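Local coordinates for protein exopolyphosphatase (Aquifex aeolicus, PDB 1T6C) that probably hydrolyses phosphoanhydride bonds as an actin-like-fold member of the exopolyphosphatase/guanosine pentaphosphatase family, and binds calcium, at residues L239-I244 and T284-E289; R44-G49 and I63-Q68. All coordinates share one frame; numbering follows the deposited sequence.

Contact 1. Residues L239-I244 and T284-E289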
loop_
_atom_site.group_PDB
_atom_site.type_symbol
_atom_site.label_atom_id
_atom_site.label_comp_id
_atom_site.label_asym_id
_atom_site.label_seq_id
_atom_site.Cartn_x
_atom_site.Cartn_y
_atom_site.Cartn_z
ATOM N N LEU A 239 3.104 7.675 15.693
ATOM C CA LEU A 239 4.191 8.561 15.304
ATOM C C LEU A 239 3.691 9.993 15.352
ATOM O O LEU A 239 2.659 10.322 14.750
ATOM C CB LEU A 239 4.675 8.240 13.890
ATOM C CG LEU A 239 5.457 6.925 13.746
ATOM C CD1 LEU A 239 5.712 6.620 12.263
ATOM C CD2 LEU A 239 6.735 6.947 14.485
ATOM N N THR A 240 4.433 10.847 16.053
ATOM C CA THR A 240 4.045 12.242 16.156
ATOM C C THR A 240 4.633 13.023 15.019
ATOM O O THR A 240 5.603 12.596 14.413
ATOM C CB THR A 240 4.524 12.875 17.491
ATOM O OG1 THR A 240 5.942 12.899 17.521
ATOM C CG2 THR A 240 4.146 12.039 18.663
ATOM N N TYR A 241 4.116 14.223 14.796
ATOM C CA TYR A 241 4.698 15.162 13.846
ATOM C C TYR A 241 6.193 15.321 14.176
ATOM O O TYR A 241 7.043 15.262 13.293
ATOM C CB TYR A 241 3.968 16.516 13.902
ATOM C CG TYR A 241 4.583 17.502 12.944
ATOM C CD1 TYR A 241 4.131 17.602 11.645
ATOM C CD2 TYR A 241 5.670 18.306 13.334
ATOM C CE1 TYR A 241 4.740 18.512 10.735
ATOM C CE2 TYR A 241 6.257 19.198 12.452
ATOM C CZ TYR A 241 5.796 19.289 11.155
ATOM O OH TYR A 241 6.416 20.167 10.301
ATOM N N GLY A 242 6.511 15.593 15.453
ATOM C CA GLY A 242 7.901 15.757 15.859
ATOM C C GLY A 242 8.818 14.592 15.520
ATOM O O GLY A 242 9.952 14.799 15.103
ATOM N N GLN A 243 8.327 13.370 15.714
ATOM C CA GLN A 243 9.108 12.167 15.410
ATOM C C GLN A 243 9.346 12.055 13.892
ATOM O O GLN A 243 10.476 11.776 13.440
ATOM C CB GLN A 243 8.401 10.922 15.906
ATOM C CG GLN A 243 8.539 10.685 17.426
ATOM C CD GLN A 243 7.586 9.590 17.958
ATOM O OE1 GLN A 243 6.451 9.513 17.569
ATOM N NE2 GLN A 243 8.087 8.722 18.839
ATOM N N ILE A 244 8.296 12.325 13.120
ATOM C CA ILE A 244 8.390 12.227 11.664
ATOM C C ILE A 244 9.303 13.329 11.154
ATOM O O ILE A 244 10.115 13.104 10.275
ATOM C CB ILE A 244 6.995 12.256 11.021
ATOM C CG1 ILE A 244 6.171 11.043 11.480
ATOM C CG2 ILE A 244 7.100 12.251 9.487
ATOM C CD1 ILE A 244 4.759 11.054 10.992
ATOM N N THR A 284 1.169 15.995 5.566
ATOM C CA THR A 284 -0.208 15.596 5.838
ATOM C C THR A 284 -0.588 16.001 7.271
ATOM O O THR A 284 -1.637 16.600 7.496
ATOM C CB THR A 284 -0.380 14.078 5.659
ATOM O OG1 THR A 284 -0.316 13.762 4.252
ATOM C CG2 THR A 284 -1.739 13.619 6.120
ATOM N N LEU A 285 0.250 15.657 8.231
ATOM C CA LEU A 285 -0.029 16.025 9.625
ATOM C C LEU A 285 -0.119 17.555 9.802
ATOM O O LEU A 285 -1.031 18.049 10.486
ATOM C CB LEU A 285 1.002 15.442 10.578
ATOM C CG LEU A 285 0.882 13.933 10.781
ATOM C CD1 LEU A 285 1.916 13.474 11.782
ATOM C CD2 LEU A 285 -0.487 13.519 11.243
ATOM N N GLU A 286 0.777 18.288 9.162
ATOM C CA GLU A 286 0.739 19.764 9.241
ATOM C C GLU A 286 -0.574 20.316 8.676
ATOM O O GLU A 286 -1.273 21.148 9.291
ATOM C CB GLU A 286 1.949 20.359 8.512
ATOM C CG GLU A 286 2.000 21.877 8.575
ATOM C CD GLU A 286 3.096 22.526 7.758
ATOM O OE1 GLU A 286 3.912 21.840 7.140
ATOM O OE2 GLU A 286 3.126 23.775 7.745
ATOM N N ILE A 287 -0.930 19.879 7.488
ATOM C CA ILE A 287 -2.108 20.405 6.818
ATOM C C ILE A 287 -3.386 20.043 7.539
ATOM O O ILE A 287 -4.289 20.860 7.629
ATOM C CB ILE A 287 -2.158 19.904 5.361
ATOM C CG1 ILE A 287 -0.968 20.445 4.575
ATOM C CG2 ILE A 287 -3.511 20.222 4.707
ATOM C CD1 ILE A 287 -1.064 21.846 4.216
ATOM N N PHE A 288 -3.486 18.814 8.038
ATOM C CA PHE A 288 -4.673 18.385 8.760
ATOM C C PHE A 288 -4.700 18.904 10.200
ATOM O O PHE A 288 -5.646 18.659 10.929
ATOM C CB PHE A 288 -4.743 16.870 8.775
ATOM C CG PHE A 288 -5.320 16.283 7.542
ATOM C CD1 PHE A 288 -4.569 16.208 6.367
ATOM C CD2 PHE A 288 -6.615 15.803 7.539
ATOM C CE1 PHE A 288 -5.112 15.633 5.193
ATOM C CE2 PHE A 288 -7.142 15.229 6.389
ATOM C CZ PHE A 288 -6.389 15.151 5.231
ATOM N N GLU A 289 -3.626 19.563 10.603
ATOM C CA GLU A 289 -3.467 20.114 11.947
ATOM C C GLU A 289 -3.589 19.040 13.029
ATOM O O GLU A 289 -4.260 19.217 14.043
ATOM C CB GLU A 289 -4.426 21.285 12.140
ATOM C CG GLU A 289 -4.214 22.432 11.163
ATOM C CD GLU A 289 -5.234 23.533 11.409
ATOM O OE1 GLU A 289 -5.101 24.213 12.439
ATOM O OE2 GLU A 289 -6.178 23.689 10.597
HETATM O O HOH W 1 5.647 19.917 7.558
#
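Tyr241 and Leu285 reach past one another where two helices meet, a small example of how a ring can be used by its edge. With CG anti to the backbone N (chi1 179°), the phenol is carried out from the first turn of its helix, and Leu285 CB lies in the ring plane at the edge, 3.9 Å from Tyr241 CD1. The ring and the Glu286 chain also run side by side, with Tyr241 CE1 4.0 Å from Glu286 CB. The carboxylate is turned 81° from the ring. At the outer end a water joins the two, 2.9 Å from Tyr241 OH and donating to Glu286 OE1 at 2.6 Å; the same carboxylate oxygen makes a salt bridge with Lys283.

Deeper in, Leu285 CD1 reaches under the start of the other helix. It sits 3.8 Å from Tyr241 N and equally close to Ile244 CD1, and the Ile244 and Leu285 side chains cross at about a right angle. That helix start is fixed by a capping box: Gln243 N donates to Thr240 OG1 (3.0 Å), while Thr240 N donates to Gln243 OE1 (2.9 Å) on a lone pair in the carbonyl plane.

Edge strand 238-240, bonded through Leu239 to Leu293, thus turns into helix 241-251 against the last turns of helix 274-288, which closes in a Schellman motif at Glu289. Helix 214-223 packs on Leu239 and Ile244.

Contact 2. Residues R44-G49 and I63-Q68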
loop_
_atom_site.group_PDB
_atom_site.type_symbol
_atom_site.label_atom_id
_atom_site.label_comp_id
_atom_site.label_asym_id
_atom_site.label_seq_id
_atom_site.Cartn_x
_atom_site.Cartn_y
_atom_site.Cartn_z
ATOM N N ARG A 44 5.630 -13.195 -5.756
ATOM C CA ARG A 44 6.538 -13.484 -6.864
ATOM C C ARG A 44 6.667 -12.211 -7.687
ATOM O O ARG A 44 5.665 -11.585 -8.045
ATOM C CB ARG A 44 6.021 -14.643 -7.726
ATOM C CG ARG A 44 6.302 -16.034 -7.166
ATOM C CD ARG A 44 5.292 -16.552 -6.136
ATOM N NE ARG A 44 5.826 -17.608 -5.258
ATOM C CZ ARG A 44 5.805 -18.915 -5.532
ATOM N NH1 ARG A 44 5.292 -19.373 -6.674
ATOM N NH2 ARG A 44 6.314 -19.779 -4.664
ATOM N N ILE A 45 7.904 -11.845 -8.048
ATOM C CA ILE A 45 8.123 -10.681 -8.875
ATOM C C ILE A 45 7.976 -11.142 -10.331
ATOM O O ILE A 45 8.695 -12.047 -10.778
ATOM C CB ILE A 45 9.516 -10.054 -8.593
ATOM C CG1 ILE A 45 9.595 -9.535 -7.145
ATOM C CG2 ILE A 45 9.820 -8.948 -9.623
ATOM C CD1 ILE A 45 11.031 -9.290 -6.606
ATOM N N THR A 46 7.001 -10.591 -11.049
ATOM C CA THR A 46 6.859 -10.883 -12.472
ATOM C C THR A 46 6.986 -9.673 -13.395
ATOM O O THR A 46 6.931 -9.829 -14.593
ATOM C CB THR A 46 5.530 -11.603 -12.782
ATOM O OG1 THR A 46 4.423 -10.722 -12.570
ATOM C CG2 THR A 46 5.312 -12.816 -11.864
ATOM N N SER A 47 7.117 -8.487 -12.826
ATOM C CA SER A 47 7.379 -7.262 -13.560
ATOM C C SER A 47 6.443 -7.069 -14.740
ATOM O O SER A 47 6.893 -6.821 -15.865
ATOM C CB SER A 47 8.850 -7.216 -14.007
ATOM O OG SER A 47 9.702 -7.466 -12.900
ATOM N N LEU A 48 5.133 -7.156 -14.494
ATOM C CA LEU A 48 4.154 -6.946 -15.567
ATOM C C LEU A 48 4.207 -5.546 -16.196
ATOM O O LEU A 48 3.787 -5.361 -17.330
ATOM C CB LEU A 48 2.719 -7.190 -15.067
ATOM C CG LEU A 48 2.112 -8.561 -15.281
ATOM C CD1 LEU A 48 0.715 -8.548 -14.636
ATOM C CD2 LEU A 48 1.982 -8.996 -16.747
ATOM N N GLY A 49 4.675 -4.562 -15.454
ATOM C CA GLY A 49 4.797 -3.209 -15.964
ATOM C C GLY A 49 5.948 -3.009 -16.934
ATOM O O GLY A 49 6.126 -1.901 -17.452
ATOM N N ILE A 63 3.512 -11.816 -19.150
ATOM C CA ILE A 63 2.189 -12.447 -19.085
ATOM C C ILE A 63 2.336 -13.926 -18.758
ATOM O O ILE A 63 1.629 -14.463 -17.928
ATOM C CB ILE A 63 1.406 -12.277 -20.422
ATOM C CG1 ILE A 63 0.854 -10.866 -20.529
ATOM C CG2 ILE A 63 0.311 -13.328 -20.570
ATOM C CD1 ILE A 63 0.297 -10.523 -21.908
ATOM N N GLU A 64 3.222 -14.624 -19.462
ATOM C CA GLU A 64 3.289 -16.073 -19.304
ATOM C C GLU A 64 3.774 -16.430 -17.911
ATOM O O GLU A 64 3.261 -17.365 -17.303
ATOM C CB GLU A 64 4.241 -16.672 -20.339
ATOM C CG GLU A 64 3.733 -16.551 -21.756
ATOM C CD GLU A 64 2.556 -17.457 -22.061
ATOM O OE1 GLU A 64 2.217 -18.366 -21.262
ATOM O OE2 GLU A 64 1.993 -17.282 -23.157
ATOM N N GLU A 65 4.756 -15.693 -17.401
ATOM C CA GLU A 65 5.238 -15.961 -16.053
ATOM C C GLU A 65 4.119 -15.685 -15.044
ATOM O O GLU A 65 3.946 -16.421 -14.064
ATOM C CB GLU A 65 6.461 -15.123 -15.677
ATOM C CG GLU A 65 7.041 -15.596 -14.357
ATOM C CD GLU A 65 8.329 -14.909 -13.941
ATOM O OE1 GLU A 65 8.849 -14.114 -14.722
ATOM O OE2 GLU A 65 8.814 -15.178 -12.815
ATOM N N THR A 66 3.373 -14.612 -15.282
ATOM C CA THR A 66 2.300 -14.230 -14.355
ATOM C C THR A 66 1.211 -15.306 -14.342
ATOM O O THR A 66 0.763 -15.714 -13.275
ATOM C CB THR A 66 1.738 -12.861 -14.713
ATOM O OG1 THR A 66 2.738 -11.848 -14.559
ATOM C CG2 THR A 66 0.632 -12.438 -13.731
ATOM N N ILE A 67 0.851 -15.827 -15.518
ATOM C CA ILE A 67 -0.114 -16.912 -15.590
ATOM C C ILE A 67 0.412 -18.138 -14.821
ATOM O O ILE A 67 -0.337 -18.768 -14.088
ATOM C CB ILE A 67 -0.487 -17.231 -17.054
ATOM C CG1 ILE A 67 -1.337 -16.092 -17.617
ATOM C CG2 ILE A 67 -1.238 -18.556 -17.177
ATOM C CD1 ILE A 67 -1.662 -16.223 -19.048
ATOM N N GLN A 68 1.694 -18.484 -14.958
ATOM C CA GLN A 68 2.217 -19.654 -14.247
ATOM C C GLN A 68 2.161 -19.464 -12.727
ATOM O O GLN A 68 1.797 -20.384 -12.029
ATOM C CB GLN A 68 3.644 -20.012 -14.706
ATOM C CG GLN A 68 4.191 -21.367 -14.165
ATOM C CD GLN A 68 3.142 -22.509 -14.049
ATOM O OE1 GLN A 68 2.717 -22.891 -12.925
ATOM N NE2 GLN A 68 2.734 -23.054 -15.197
HETATM O O HOH W 2 10.337 -12.513 -12.986
#
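Two threonine side chains, Thr46 and Thr66, meet at about a right angle, and their hydroxyls approach to 2.8 Å (Thr46 OG1 to Thr66 OG1), a hydrogen bond. The case illustrates how a short polar pair can be seated beside a leucine. Thr66 OG1 stands anti to its own carbonyl carbon (chi1 -64°), which also brings it to the carbonyl oxygen of Arg62, one turn back in the helix, with which it is hydrogen-bonded. The buried hydroxyl thus has two hydrogen-bond partners.

Leu48 crosses Thr66 at a similar right angle and closes over the same oxygen: its CG lies 3.4 Å from Thr66 OG1, and its CD1 rests 4.0 Å from Thr66 CG2. Its other methyl, CD2, reaches the backbone at Ile63 N, also 4.0 Å away. Cut back to an alanine here, Leu48 would lose its CG and both methyls, which would probably open a gap beside the Thr66 hydroxyl and the backbone at Ile63.

The extended chain of Glu65 passes the Thr46 methyl at a slant, with Glu65 CG 4.1 Å from Thr46 CG2. Its carboxylate is joined to the strand end by a water that donates to both Glu65 OE1 and Ile45 O, each at 2.8 Å, while Arg62 supplies a salt bridge to the same OE1.

The contact thus fastens the loop after edge strand 35-45 to helix 60-79. Val24 of the adjoining strand 23-32 touches both threonines, and Phe102 of helix 99-109 packs on Ile63 and Thr66.

Overall arrangement
From the N terminus, the chain first builds the hairpin strands 12-19, 23-32 and 35-45. Contact 2 then closes a short loop of 13 residues, anchoring the turn that leaves the first, five-stranded sheet on the long helix that follows it. The chain goes on to the second sheet, whose strand 139-146 contributes to the calcium site, and only later does contact 1 close a loop of 39 residues, joining the helix that leaves the edge of this sheet to a later helix. The loops follow in series, neither nesting nor crossing. With centres 38 Å apart on opposite sides of the chain's centre, the contacts each serve a different sheet of the actin-like fold.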